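Local coordinates for insecticyanin-A (Manduca sexta, PDB 1Z24), which binds the bile pigment biliverdin IX gamma, giving a blue colour that, mixed with lipoprotein-bound carotenes, makes hornworms camouflage green, at residues W27-K32 / K42-E47; N116-Y121 / H131-S136. One frame throughout, in Å; residues are numbered along the deposited sequence.

Interaction 1 of 2, residues W27-K32 / K42-E47; sequences WHEIAK and KCTIAE. With BLV (biliverdin IX gamma chromophore), chain B.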
ATOM      1  N   TRP A  27     -15.317  -3.040 -24.972  1.00 31.88           N
ATOM      2  CA  TRP A  27     -14.054  -2.465 -24.539  1.00 22.30           C
ATOM      3  C   TRP A  27     -12.873  -3.220 -25.079  1.00 30.35           C
ATOM      4  O   TRP A  27     -12.805  -4.441 -24.918  1.00 32.71           O
ATOM      5  CB  TRP A  27     -14.005  -2.525 -22.980  1.00 18.76           C
ATOM      6  CG  TRP A  27     -14.949  -1.589 -22.291  1.00 21.71           C
ATOM      7  CD1 TRP A  27     -16.172  -1.899 -21.737  1.00 22.88           C
ATOM      8  CD2 TRP A  27     -14.730  -0.157 -22.099  1.00 24.25           C
ATOM      9  NE1 TRP A  27     -16.720  -0.745 -21.216  1.00 22.77           N
ATOM     10  CE2 TRP A  27     -15.866   0.334 -21.384  1.00 32.81           C
ATOM     11  CE3 TRP A  27     -13.709   0.740 -22.453  1.00 23.74           C
ATOM     12  CZ2 TRP A  27     -16.013   1.687 -21.020  1.00 21.62           C
ATOM     13  CZ3 TRP A  27     -13.911   2.100 -22.106  1.00 20.86           C
ATOM     14  CH2 TRP A  27     -15.041   2.550 -21.434  1.00 30.52           C
ATOM     15  N   HIS A  28     -11.953  -2.481 -25.706  1.00 26.51           N
ATOM     16  CA  HIS A  28     -10.746  -3.048 -26.253  1.00 27.48           C
ATOM     17  C   HIS A  28      -9.660  -2.961 -25.209  1.00 32.83           C
ATOM     18  O   HIS A  28      -9.511  -1.937 -24.515  1.00 29.77           O
ATOM     19  CB  HIS A  28     -10.230  -2.290 -27.472  1.00 27.32           C
ATOM     20  CG  HIS A  28     -11.310  -2.211 -28.500  1.00 33.02           C
ATOM     21  ND1 HIS A  28     -12.352  -1.329 -28.378  1.00 38.55           N
ATOM     22  CD2 HIS A  28     -11.467  -2.933 -29.671  1.00 37.21           C
ATOM     23  CE1 HIS A  28     -13.120  -1.527 -29.437  1.00 36.59           C
ATOM     24  NE2 HIS A  28     -12.618  -2.478 -30.248  1.00 30.19           N
ATOM     25  N   GLU A  29      -8.907  -4.045 -25.078  1.00 24.90           N
ATOM     26  CA  GLU A  29      -7.833  -4.058 -24.094  1.00 26.66           C
ATOM     27  C   GLU A  29      -6.578  -3.489 -24.747  1.00 25.73           C
ATOM     28  O   GLU A  29      -5.885  -4.197 -25.411  1.00 26.35           O
ATOM     29  CB  GLU A  29      -7.620  -5.503 -23.649  1.00 16.39           C
ATOM     30  CG  GLU A  29      -6.350  -5.605 -22.793  1.00 21.89           C
ATOM     31  CD  GLU A  29      -6.150  -7.007 -22.402  1.00 27.51           C
ATOM     32  OE1 GLU A  29      -6.795  -7.547 -21.503  1.00 24.39           O
ATOM     33  OE2 GLU A  29      -5.269  -7.592 -23.165  1.00 23.73           O
ATOM     34  N   ILE A  30      -6.323  -2.203 -24.593  1.00 22.18           N
ATOM     35  CA  ILE A  30      -5.189  -1.560 -25.203  1.00 21.32           C
ATOM     36  C   ILE A  30      -3.958  -2.110 -24.597  1.00 29.03           C
ATOM     37  O   ILE A  30      -2.950  -2.344 -25.239  1.00 28.59           O
ATOM     38  CB  ILE A  30      -5.291  -0.057 -24.912  1.00 25.67           C
ATOM     39  CG1 ILE A  30      -6.497   0.520 -25.601  1.00 31.77           C
ATOM     40  CG2 ILE A  30      -4.065   0.665 -25.414  1.00 25.32           C
ATOM     41  CD1 ILE A  30      -6.493   0.207 -27.072  1.00 32.28           C
ATOM     42  N   ALA A  31      -4.016  -2.327 -23.315  1.00 28.37           N
ATOM     43  CA  ALA A  31      -2.827  -2.873 -22.675  1.00 29.39           C
ATOM     44  C   ALA A  31      -3.219  -3.479 -21.370  1.00 36.57           C
ATOM     45  O   ALA A  31      -4.296  -3.152 -20.840  1.00 20.45           O
ATOM     46  CB  ALA A  31      -1.792  -1.822 -22.371  1.00 21.33           C
ATOM     47  N   LYS A  32      -2.361  -4.345 -20.834  1.00 27.93           N
ATOM     48  CA  LYS A  32      -2.678  -4.949 -19.532  1.00 33.28           C
ATOM     49  C   LYS A  32      -1.400  -5.318 -18.806  1.00 33.66           C
ATOM     50  O   LYS A  32      -0.368  -5.312 -19.448  1.00 23.01           O
ATOM     51  CB  LYS A  32      -3.393  -6.325 -19.740  1.00 22.33           C
ATOM     52  CG  LYS A  32      -2.561  -7.310 -20.602  1.00 27.50           C
ATOM     53  CD  LYS A  32      -3.098  -8.738 -20.639  1.00 28.44           C
ATOM     54  CE  LYS A  32      -2.415  -9.631 -21.714  1.00 24.26           C
ATOM     55  NZ  LYS A  32      -2.836  -9.190 -23.040  1.00 22.75           N
ATOM     56  N   LYS A  42      -5.022 -12.131 -28.532  1.00 28.29           N
ATOM     57  CA  LYS A  42      -4.778 -10.831 -29.103  1.00 32.89           C
ATOM     58  C   LYS A  42      -6.103 -10.343 -29.535  1.00 25.22           C
ATOM     59  O   LYS A  42      -7.011 -11.168 -29.486  1.00 22.23           O
ATOM     60  CB  LYS A  42      -3.835 -10.889 -30.269  1.00 29.89           C
ATOM     61  CG  LYS A  42      -2.662 -11.723 -29.829  1.00 74.22           C
ATOM     62  CD  LYS A  42      -1.321 -11.009 -29.898  1.00 60.70           C
ATOM     63  CE  LYS A  42      -0.644 -11.335 -31.244  1.00100.00           C
ATOM     64  NZ  LYS A  42       0.214 -12.541 -31.252  1.00100.00           N
ATOM     65  N   CYS A  43      -6.173  -9.061 -29.909  1.00 30.54           N
ATOM     66  CA  CYS A  43      -7.419  -8.501 -30.327  1.00 25.67           C
ATOM     67  C   CYS A  43      -8.429  -8.765 -29.238  1.00 26.80           C
ATOM     68  O   CYS A  43      -9.560  -9.106 -29.515  1.00 26.26           O
ATOM     69  CB  CYS A  43      -7.884  -9.230 -31.595  1.00 18.44           C
ATOM     70  SG  CYS A  43      -9.309  -8.462 -32.354  1.00 30.92           S
ATOM     71  N   THR A  44      -7.980  -8.637 -27.992  1.00 27.97           N
ATOM     72  CA  THR A  44      -8.824  -8.865 -26.826  1.00 25.82           C
ATOM     73  C   THR A  44      -9.877  -7.786 -26.575  1.00 23.36           C
ATOM     74  O   THR A  44      -9.556  -6.621 -26.392  1.00 27.23           O
ATOM     75  CB  THR A  44      -7.939  -8.923 -25.606  1.00 25.46           C
ATOM     76  OG1 THR A  44      -7.016  -9.855 -25.918  1.00 27.49           O
ATOM     77  CG2 THR A  44      -8.720  -9.421 -24.374  1.00 23.84           C
ATOM     78  N   ILE A  45     -11.147  -8.195 -26.548  1.00 19.80           N
ATOM     79  CA  ILE A  45     -12.208  -7.257 -26.322  1.00 27.08           C
ATOM     80  C   ILE A  45     -13.251  -7.829 -25.374  1.00 31.62           C
ATOM     81  O   ILE A  45     -13.662  -8.984 -25.448  1.00 31.33           O
ATOM     82  CB  ILE A  45     -12.866  -7.061 -27.664  1.00 29.03           C
ATOM     83  CG1 ILE A  45     -11.824  -6.733 -28.724  1.00 36.36           C
ATOM     84  CG2 ILE A  45     -14.033  -6.057 -27.578  1.00 25.31           C
ATOM     85  CD1 ILE A  45     -12.453  -6.551 -30.097  1.00 22.73           C
ATOM     86  N   ALA A  46     -13.695  -7.011 -24.465  1.00 24.68           N
ATOM     87  CA  ALA A  46     -14.719  -7.420 -23.520  1.00 25.72           C
ATOM     88  C   ALA A  46     -15.957  -6.622 -23.857  1.00 24.08           C
ATOM     89  O   ALA A  46     -15.896  -5.383 -23.884  1.00 31.20           O
ATOM     90  CB  ALA A  46     -14.299  -7.120 -22.074  1.00 17.45           C
ATOM     91  N   GLU A  47     -17.085  -7.288 -24.125  1.00 25.96           N
ATOM     92  CA  GLU A  47     -18.304  -6.566 -24.451  1.00 21.27           C
ATOM     93  C   GLU A  47     -19.363  -6.812 -23.417  1.00 31.68           C
ATOM     94  O   GLU A  47     -19.730  -7.961 -23.176  1.00 33.38           O
ATOM     95  CB  GLU A  47     -18.875  -7.068 -25.740  1.00 23.72           C
ATOM     96  CG  GLU A  47     -20.101  -6.260 -26.246  1.00 43.10           C
ATOM     97  CD  GLU A  47     -20.755  -6.923 -27.473  1.00 57.09           C
ATOM     98  OE1 GLU A  47     -21.952  -7.155 -27.556  1.00100.00           O
ATOM     99  OE2 GLU A  47     -19.897  -7.257 -28.424  1.00 48.01           O
TER
HETATM  100  NA  BLV B 195      -9.731 -11.669 -15.677  1.00 24.15           N
HETATM  101  C1A BLV B 195      -9.278 -12.457 -14.673  1.00 24.98           C
HETATM  102  C2A BLV B 195      -9.533 -11.916 -13.348  1.00 28.95           C
HETATM  103  C3A BLV B 195     -10.189 -10.740 -13.559  1.00 17.72           C
HETATM  104  C4A BLV B 195     -10.297 -10.594 -15.023  1.00 21.30           C
HETATM  105  CMA BLV B 195     -10.674  -9.656 -12.523  1.00  8.95           C
HETATM  106  OA  BLV B 195      -8.724 -13.516 -14.878  1.00 24.83           O
HETATM  107  CAA BLV B 195      -9.103 -12.510 -12.068  1.00 21.36           C
HETATM  108  CBA BLV B 195      -7.642 -12.176 -12.009  1.00 20.54           C
HETATM  109  CGA BLV B 195      -7.019 -12.910 -10.822  1.00 26.58           C
HETATM  110  O1A BLV B 195      -6.762 -12.350  -9.792  1.00 21.39           O
HETATM  111  O2A BLV B 195      -6.817 -14.080 -10.915  1.00 28.06           O
HETATM  112  CHB BLV B 195     -10.878  -9.482 -15.629  1.00 24.83           C
HETATM  113  NB  BLV B 195     -10.740 -10.030 -18.008  1.00 22.06           N
HETATM  114  C1B BLV B 195     -10.877  -9.134 -16.970  1.00 23.55           C
HETATM  115  C2B BLV B 195     -11.060  -7.793 -17.466  1.00 18.21           C
HETATM  116  C3B BLV B 195     -11.025  -7.894 -18.795  1.00 32.10           C
HETATM  117  C4B BLV B 195     -10.807  -9.305 -19.132  1.00 32.87           C
HETATM  118  CMB BLV B 195     -11.265  -6.540 -16.630  1.00 18.64           C
HETATM  119  CAB BLV B 195     -11.159  -6.764 -19.771  1.00 30.14           C
HETATM  120  CBB BLV B 195     -10.297  -6.851 -20.836  1.00 27.45           C
HETATM  121  CHC BLV B 195     -10.767  -9.790 -20.446  1.00 19.54           C
HETATM  122  NC  BLV B 195     -10.284 -12.161 -20.330  1.00 23.44           N
HETATM  123  C1C BLV B 195     -10.731 -11.051 -20.966  1.00 32.16           C
HETATM  124  C2C BLV B 195     -11.147 -11.356 -22.345  1.00 21.57           C
HETATM  125  C3C BLV B 195     -11.011 -12.660 -22.599  1.00 33.68           C
HETATM  126  C4C BLV B 195     -10.450 -13.191 -21.291  1.00 24.84           C
HETATM  127  CMC BLV B 195     -11.734 -10.382 -23.252  1.00 22.62           C
HETATM  128  CAC BLV B 195     -11.260 -13.546 -23.835  1.00 26.95           C
HETATM  129  CBC BLV B 195     -11.510 -14.870 -23.698  1.00 20.73           C
HETATM  130  CHD BLV B 195     -10.030 -14.549 -21.070  1.00 28.77           C
HETATM  131  ND  BLV B 195     -10.650 -14.754 -18.687  1.00 25.23           N
HETATM  132  C1D BLV B 195     -10.129 -15.280 -19.903  1.00 32.09           C
HETATM  133  C2D BLV B 195      -9.760 -16.718 -19.716  1.00 31.24           C
HETATM  134  C3D BLV B 195     -10.051 -17.052 -18.414  1.00 38.77           C
HETATM  135  C4D BLV B 195     -10.597 -15.842 -17.824  1.00 32.57           C
HETATM  136  CMD BLV B 195      -9.158 -17.652 -20.721  1.00 24.53           C
HETATM  137  OD  BLV B 195     -10.979 -15.787 -16.680  1.00 27.26           O
HETATM  138  CAD BLV B 195      -9.869 -18.370 -17.772  1.00 21.94           C
HETATM  139  CBD BLV B 195     -11.225 -19.044 -17.691  1.00 20.54           C
HETATM  140  CGD BLV B 195     -11.162 -20.355 -16.825  1.00 35.73           C
HETATM  141  O1D BLV B 195     -11.004 -21.408 -17.355  1.00 31.02           O
HETATM  142  O2D BLV B 195     -11.245 -20.320 -15.611  1.00 29.54           O
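Glu29 OE2, resting 3.9 Å from Thr44 CB on the facing strand, is gripped by two nitrogens: Lys32 NZ, in a salt bridge that meets it on the syn side but 30° out of the carboxylate plane, and Asn168 ND2. An extended chain, CG anti to the backbone N (chi1 171°), carries the acid across Thr44 toward the pigment, where Glu29 OE1 stands 3.6 Å from BLV CBB, the end of a vinyl group. Thr44 CG2 meets the methyl CMC of BLV at 3.4 Å, and Ala46 CB lies near the same vinyl. Trp27 shares the Ala46 face; its NE1 bonds to Phe23 O, and Trp27 is the tryptophan of the Gly-X-Trp sequence motif of lipocalins. On the other face, His28 and Ile45 run side by side in the same direction, His28 CD2 against Ile45 CD1 at 3.8 Å, while ND1 of this histidine bonds to Ser136 O. The antiparallel ladder is closed by Ala46 N to Trp27 O (2.8 Å), the reverse bond from Trp27 N to Ala46 O, and Glu29 N to Thr44 O (3.0 Å, nearly straight at 167°). Two donors on OE2 probably stabilise a buried carboxylate beside the nonpolar vinyl and methyl edge of the pigment, whereas the nearby carboxylate of Glu38 would tend to raise the proton affinity of one acid of the pair.

Interaction 2 of 2, residues N116-Y121 / H131-S136; sequences NYNCDY and HAWILS. With BLV (biliverdin IX gamma chromophore), chain B.
Asn118 and His131 face each other as a hydrogen-bonded pair and send their side chains the same way, amide and imidazole only 17° from coplanar. Asn118 OD1 takes the bond from His131 ND1 (2.7 Å) on a lone pair in the amide plane, and lies in the plane of the ring, though the bond is clearly bent at the hydrogen (141°). With the carbonyl so used, the amide is turned to give its other end to the pigment: Asn118 ND2 bonds to the propionate oxygen O1A of BLV at 2.9 Å, almost straight at 169°. His131 NE2 pairs with Asp2, consistent with an imidazole that is protonated on both nitrogens.

Trp133 lies differently, flat against the chromophore. The pyrrole methyl CMB of BLV sits 3.7 Å above the centre of the indole, and Trp133 CZ2 comes within 3.4 Å of the bridge carbon CHB. The edge of the indole turns instead to the partner strand, CE3 being 3.4 Å from Asn116 O, and NE1 bonds to Glu38 OE1. Leu135 crosses Asn116 at about a right angle; Leu135 CD2 meets BLV CBB at 3.8 Å, and Asn116 OD1 bonds to Tyr88 OH. Tyr117 and Ala132 occupy the opposite face. Four backbone bonds, Asn116 with Trp133 and Asn118 with His131, fix this register in an antiparallel hairpin, forming one wall of the lipocalin beta-barrel calyx and its biliverdin pocket.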
ATOM      1  N   ASN A 116      -9.129  -0.468 -15.140  1.00 19.59           N
ATOM      2  CA  ASN A 116      -9.586  -1.578 -14.284  1.00 19.76           C
ATOM      3  C   ASN A 116      -8.439  -2.237 -13.552  1.00 30.13           C
ATOM      4  O   ASN A 116      -7.309  -2.229 -14.031  1.00 22.08           O
ATOM      5  CB  ASN A 116     -10.377  -2.617 -15.113  1.00 25.73           C
ATOM      6  CG  ASN A 116     -11.789  -2.146 -15.408  1.00 21.58           C
ATOM      7  OD1 ASN A 116     -12.659  -2.926 -15.750  1.00 35.17           O
ATOM      8  ND2 ASN A 116     -12.004  -0.916 -15.280  1.00 24.48           N
ATOM      9  N   TYR A 117      -8.732  -2.807 -12.396  1.00 22.58           N
ATOM     10  CA  TYR A 117      -7.672  -3.425 -11.625  1.00 24.71           C
ATOM     11  C   TYR A 117      -8.157  -4.492 -10.672  1.00 26.97           C
ATOM     12  O   TYR A 117      -9.317  -4.611 -10.465  1.00 21.05           O
ATOM     13  CB  TYR A 117      -7.246  -2.240 -10.735  1.00 20.44           C
ATOM     14  CG  TYR A 117      -6.438  -2.439  -9.437  1.00 26.82           C
ATOM     15  CD1 TYR A 117      -5.056  -2.238  -9.442  1.00 28.66           C
ATOM     16  CD2 TYR A 117      -7.068  -2.774  -8.235  1.00 25.91           C
ATOM     17  CE1 TYR A 117      -4.275  -2.373  -8.289  1.00 28.27           C
ATOM     18  CE2 TYR A 117      -6.313  -2.901  -7.067  1.00 24.36           C
ATOM     19  CZ  TYR A 117      -4.931  -2.694  -7.101  1.00 27.61           C
ATOM     20  OH  TYR A 117      -4.209  -2.815  -5.957  1.00 29.66           O
ATOM     21  N   ASN A 118      -7.258  -5.275 -10.107  1.00 27.07           N
ATOM     22  CA  ASN A 118      -7.591  -6.304  -9.133  1.00 24.90           C
ATOM     23  C   ASN A 118      -6.320  -6.628  -8.354  1.00 36.27           C
ATOM     24  O   ASN A 118      -5.239  -6.325  -8.815  1.00 22.96           O
ATOM     25  CB  ASN A 118      -8.434  -7.516  -9.491  1.00 15.15           C
ATOM     26  CG  ASN A 118      -7.595  -8.748  -9.736  1.00 14.85           C
ATOM     27  OD1 ASN A 118      -6.681  -8.762 -10.576  1.00 28.34           O
ATOM     28  ND2 ASN A 118      -7.957  -9.802  -9.049  1.00 27.77           N
ATOM     29  N   CYS A 119      -6.472  -7.191  -7.178  1.00 27.55           N
ATOM     30  CA  CYS A 119      -5.413  -7.561  -6.272  1.00 19.89           C
ATOM     31  C   CYS A 119      -5.836  -8.876  -5.712  1.00 28.44           C
ATOM     32  O   CYS A 119      -6.910  -9.008  -5.159  1.00 22.98           O
ATOM     33  CB  CYS A 119      -5.164  -6.504  -5.144  1.00 18.29           C
ATOM     34  SG  CYS A 119      -3.692  -7.027  -4.210  1.00 25.23           S
ATOM     35  N   ASP A 120      -4.992  -9.856  -5.908  1.00 28.06           N
ATOM     36  CA  ASP A 120      -5.220 -11.223  -5.470  1.00 26.91           C
ATOM     37  C   ASP A 120      -4.211 -11.613  -4.401  1.00 34.26           C
ATOM     38  O   ASP A 120      -3.007 -11.723  -4.683  1.00 24.27           O
ATOM     39  CB  ASP A 120      -5.020 -12.062  -6.740  1.00 26.77           C
ATOM     40  CG  ASP A 120      -5.457 -13.503  -6.597  1.00 39.12           C
ATOM     41  OD1 ASP A 120      -6.014 -14.102  -7.503  1.00 27.54           O
ATOM     42  OD2 ASP A 120      -5.233 -14.054  -5.432  1.00 26.92           O
ATOM     43  N   TYR A 121      -4.700 -11.818  -3.178  1.00 26.07           N
ATOM     44  CA  TYR A 121      -3.798 -12.167  -2.077  1.00 28.08           C
ATOM     45  C   TYR A 121      -3.584 -13.674  -1.905  1.00 27.05           C
ATOM     46  O   TYR A 121      -4.542 -14.409  -1.833  1.00 28.73           O
ATOM     47  CB  TYR A 121      -4.187 -11.436  -0.741  1.00 21.59           C
ATOM     48  CG  TYR A 121      -3.241 -11.805   0.422  1.00 27.57           C
ATOM     49  CD1 TYR A 121      -1.947 -11.298   0.521  1.00 28.49           C
ATOM     50  CD2 TYR A 121      -3.626 -12.685   1.436  1.00 35.56           C
ATOM     51  CE1 TYR A 121      -1.080 -11.663   1.546  1.00 24.81           C
ATOM     52  CE2 TYR A 121      -2.808 -13.028   2.516  1.00 21.51           C
ATOM     53  CZ  TYR A 121      -1.514 -12.534   2.539  1.00 25.84           C
ATOM     54  OH  TYR A 121      -0.699 -12.896   3.522  1.00 32.27           O
ATOM     55  N   HIS A 131      -3.259  -7.098 -11.057  1.00 30.38           N
ATOM     56  CA  HIS A 131      -3.654  -7.138 -12.448  1.00 20.68           C
ATOM     57  C   HIS A 131      -4.259  -5.802 -12.843  1.00 27.46           C
ATOM     58  O   HIS A 131      -4.939  -5.179 -12.035  1.00 24.66           O
ATOM     59  CB  HIS A 131      -4.594  -8.259 -12.838  1.00 16.88           C
ATOM     60  CG  HIS A 131      -4.022  -9.531 -12.357  1.00 26.40           C
ATOM     61  ND1 HIS A 131      -4.468 -10.165 -11.203  1.00 22.54           N
ATOM     62  CD2 HIS A 131      -3.006 -10.269 -12.870  1.00 24.50           C
ATOM     63  CE1 HIS A 131      -3.689 -11.291 -11.070  1.00 20.49           C
ATOM     64  NE2 HIS A 131      -2.813 -11.379 -12.056  1.00 29.15           N
ATOM     65  N   ALA A 132      -4.024  -5.342 -14.078  1.00 23.98           N
ATOM     66  CA  ALA A 132      -4.599  -4.068 -14.512  1.00 20.46           C
ATOM     67  C   ALA A 132      -4.813  -4.050 -16.001  1.00 22.74           C
ATOM     68  O   ALA A 132      -4.066  -4.721 -16.723  1.00 20.41           O
ATOM     69  CB  ALA A 132      -3.733  -2.884 -14.138  1.00 17.59           C
ATOM     70  N   TRP A 133      -5.826  -3.272 -16.453  1.00 20.77           N
ATOM     71  CA  TRP A 133      -6.144  -3.185 -17.876  1.00 35.55           C
ATOM     72  C   TRP A 133      -6.514  -1.802 -18.343  1.00 30.25           C
ATOM     73  O   TRP A 133      -7.324  -1.108 -17.709  1.00 27.32           O
ATOM     74  CB  TRP A 133      -7.448  -3.943 -18.159  1.00 22.63           C
ATOM     75  CG  TRP A 133      -7.433  -5.381 -17.860  1.00 16.38           C
ATOM     76  CD1 TRP A 133      -7.299  -6.406 -18.773  1.00 28.11           C
ATOM     77  CD2 TRP A 133      -7.588  -5.979 -16.524  1.00 18.84           C
ATOM     78  NE1 TRP A 133      -7.363  -7.626 -18.062  1.00 24.29           N
ATOM     79  CE2 TRP A 133      -7.519  -7.409 -16.698  1.00 27.32           C
ATOM     80  CE3 TRP A 133      -7.738  -5.423 -15.233  1.00 23.79           C
ATOM     81  CZ2 TRP A 133      -7.632  -8.319 -15.583  1.00 25.76           C
ATOM     82  CZ3 TRP A 133      -7.831  -6.259 -14.135  1.00 22.27           C
ATOM     83  CH2 TRP A 133      -7.797  -7.698 -14.303  1.00 26.33           C
ATOM     84  N   ILE A 134      -5.937  -1.408 -19.462  1.00 26.53           N
ATOM     85  CA  ILE A 134      -6.277  -0.108 -20.002  1.00 20.24           C
ATOM     86  C   ILE A 134      -7.307  -0.399 -21.068  1.00 15.27           C
ATOM     87  O   ILE A 134      -7.047  -1.105 -22.060  1.00 28.58           O
ATOM     88  CB  ILE A 134      -5.101   0.654 -20.530  1.00 23.73           C
ATOM     89  CG1 ILE A 134      -4.364   1.165 -19.332  1.00 27.47           C
ATOM     90  CG2 ILE A 134      -5.620   1.894 -21.187  1.00 25.37           C
ATOM     91  CD1 ILE A 134      -2.915   1.192 -19.778  1.00 40.84           C
ATOM     92  N   LEU A 135      -8.511   0.083 -20.855  1.00 26.60           N
ATOM     93  CA  LEU A 135      -9.555  -0.215 -21.804  1.00 18.74           C
ATOM     94  C   LEU A 135     -10.055   1.000 -22.560  1.00 30.56           C
ATOM     95  O   LEU A 135     -10.193   2.088 -22.000  1.00 26.34           O
ATOM     96  CB  LEU A 135     -10.820  -0.771 -21.077  1.00 22.86           C
ATOM     97  CG  LEU A 135     -10.491  -1.908 -20.125  1.00 21.40           C
ATOM     98  CD1 LEU A 135     -11.789  -2.233 -19.439  1.00 18.61           C
ATOM     99  CD2 LEU A 135     -10.082  -3.074 -20.987  1.00 24.49           C
ATOM    100  N   SER A 136     -10.368   0.793 -23.846  1.00 28.49           N
ATOM    101  CA  SER A 136     -10.855   1.870 -24.681  1.00 34.40           C
ATOM    102  C   SER A 136     -11.987   1.451 -25.581  1.00 24.35           C
ATOM    103  O   SER A 136     -12.033   0.324 -26.076  1.00 29.88           O
ATOM    104  CB  SER A 136      -9.722   2.337 -25.594  1.00 24.45           C
ATOM    105  OG  SER A 136     -10.275   3.240 -26.526  1.00 30.89           O
TER
HETATM  106  NA  BLV B 195      -9.731 -11.669 -15.677  1.00 24.15           N
HETATM  107  C1A BLV B 195      -9.278 -12.457 -14.673  1.00 24.98           C
HETATM  108  C2A BLV B 195      -9.533 -11.916 -13.348  1.00 28.95           C
HETATM  109  C3A BLV B 195     -10.189 -10.740 -13.559  1.00 17.72           C
HETATM  110  C4A BLV B 195     -10.297 -10.594 -15.023  1.00 21.30           C
HETATM  111  CMA BLV B 195     -10.674  -9.656 -12.523  1.00  8.95           C
HETATM  112  OA  BLV B 195      -8.724 -13.516 -14.878  1.00 24.83           O
HETATM  113  CAA BLV B 195      -9.103 -12.510 -12.068  1.00 21.36           C
HETATM  114  CBA BLV B 195      -7.642 -12.176 -12.009  1.00 20.54           C
HETATM  115  CGA BLV B 195      -7.019 -12.910 -10.822  1.00 26.58           C
HETATM  116  O1A BLV B 195      -6.762 -12.350  -9.792  1.00 21.39           O
HETATM  117  O2A BLV B 195      -6.817 -14.080 -10.915  1.00 28.06           O
HETATM  118  CHB BLV B 195     -10.878  -9.482 -15.629  1.00 24.83           C
HETATM  119  NB  BLV B 195     -10.740 -10.030 -18.008  1.00 22.06           N
HETATM  120  C1B BLV B 195     -10.877  -9.134 -16.970  1.00 23.55           C
HETATM  121  C2B BLV B 195     -11.060  -7.793 -17.466  1.00 18.21           C
HETATM  122  C3B BLV B 195     -11.025  -7.894 -18.795  1.00 32.10           C
HETATM  123  C4B BLV B 195     -10.807  -9.305 -19.132  1.00 32.87           C
HETATM  124  CMB BLV B 195     -11.265  -6.540 -16.630  1.00 18.64           C
HETATM  125  CAB BLV B 195     -11.159  -6.764 -19.771  1.00 30.14           C
HETATM  126  CBB BLV B 195     -10.297  -6.851 -20.836  1.00 27.45           C
HETATM  127  CHC BLV B 195     -10.767  -9.790 -20.446  1.00 19.54           C
HETATM  128  NC  BLV B 195     -10.284 -12.161 -20.330  1.00 23.44           N
HETATM  129  C1C BLV B 195     -10.731 -11.051 -20.966  1.00 32.16           C
HETATM  130  C2C BLV B 195     -11.147 -11.356 -22.345  1.00 21.57           C
HETATM  131  C3C BLV B 195     -11.011 -12.660 -22.599  1.00 33.68           C
HETATM  132  C4C BLV B 195     -10.450 -13.191 -21.291  1.00 24.84           C
HETATM  133  CMC BLV B 195     -11.734 -10.382 -23.252  1.00 22.62           C
HETATM  134  CAC BLV B 195     -11.260 -13.546 -23.835  1.00 26.95           C
HETATM  135  CBC BLV B 195     -11.510 -14.870 -23.698  1.00 20.73           C
HETATM  136  CHD BLV B 195     -10.030 -14.549 -21.070  1.00 28.77           C
HETATM  137  ND  BLV B 195     -10.650 -14.754 -18.687  1.00 25.23           N
HETATM  138  C1D BLV B 195     -10.129 -15.280 -19.903  1.00 32.09           C
HETATM  139  C2D BLV B 195      -9.760 -16.718 -19.716  1.00 31.24           C
HETATM  140  C3D BLV B 195     -10.051 -17.052 -18.414  1.00 38.77           C
HETATM  141  C4D BLV B 195     -10.597 -15.842 -17.824  1.00 32.57           C
HETATM  142  CMD BLV B 195      -9.158 -17.652 -20.721  1.00 24.53           C
HETATM  143  OD  BLV B 195     -10.979 -15.787 -16.680  1.00 27.26           O
HETATM  144  CAD BLV B 195      -9.869 -18.370 -17.772  1.00 21.94           C
HETATM  145  CBD BLV B 195     -11.225 -19.044 -17.691  1.00 20.54           C
HETATM  146  CGD BLV B 195     -11.162 -20.355 -16.825  1.00 35.73           C
HETATM  147  O1D BLV B 195     -11.004 -21.408 -17.355  1.00 31.02           O
HETATM  148  O2D BLV B 195     -11.245 -20.320 -15.611  1.00 29.54           O

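Both contacts are buried antiparallel hairpin pairings, and they adjoin, for strands 25-32 and 127-136 are neighbours in the curled sheet. Interaction 1 joins 27-32 to 42-47, interaction 2 joins 116-121 to 131-136, and the seam between them is closed by backbone bonds such as Ala31 O with Ile134 N (2.8 Å). Their centres lie 12 Å apart and each touches biliverdin. Interaction 1 packs against its vinyl and a methyl, beside a charged cluster, and keeps a partly exposed outer face; interaction 2, whose touching residues are all buried, adds a flat indole and a direct bond to a propionate. Glu38 reaches both, lying close to Glu29 and bonding Trp133.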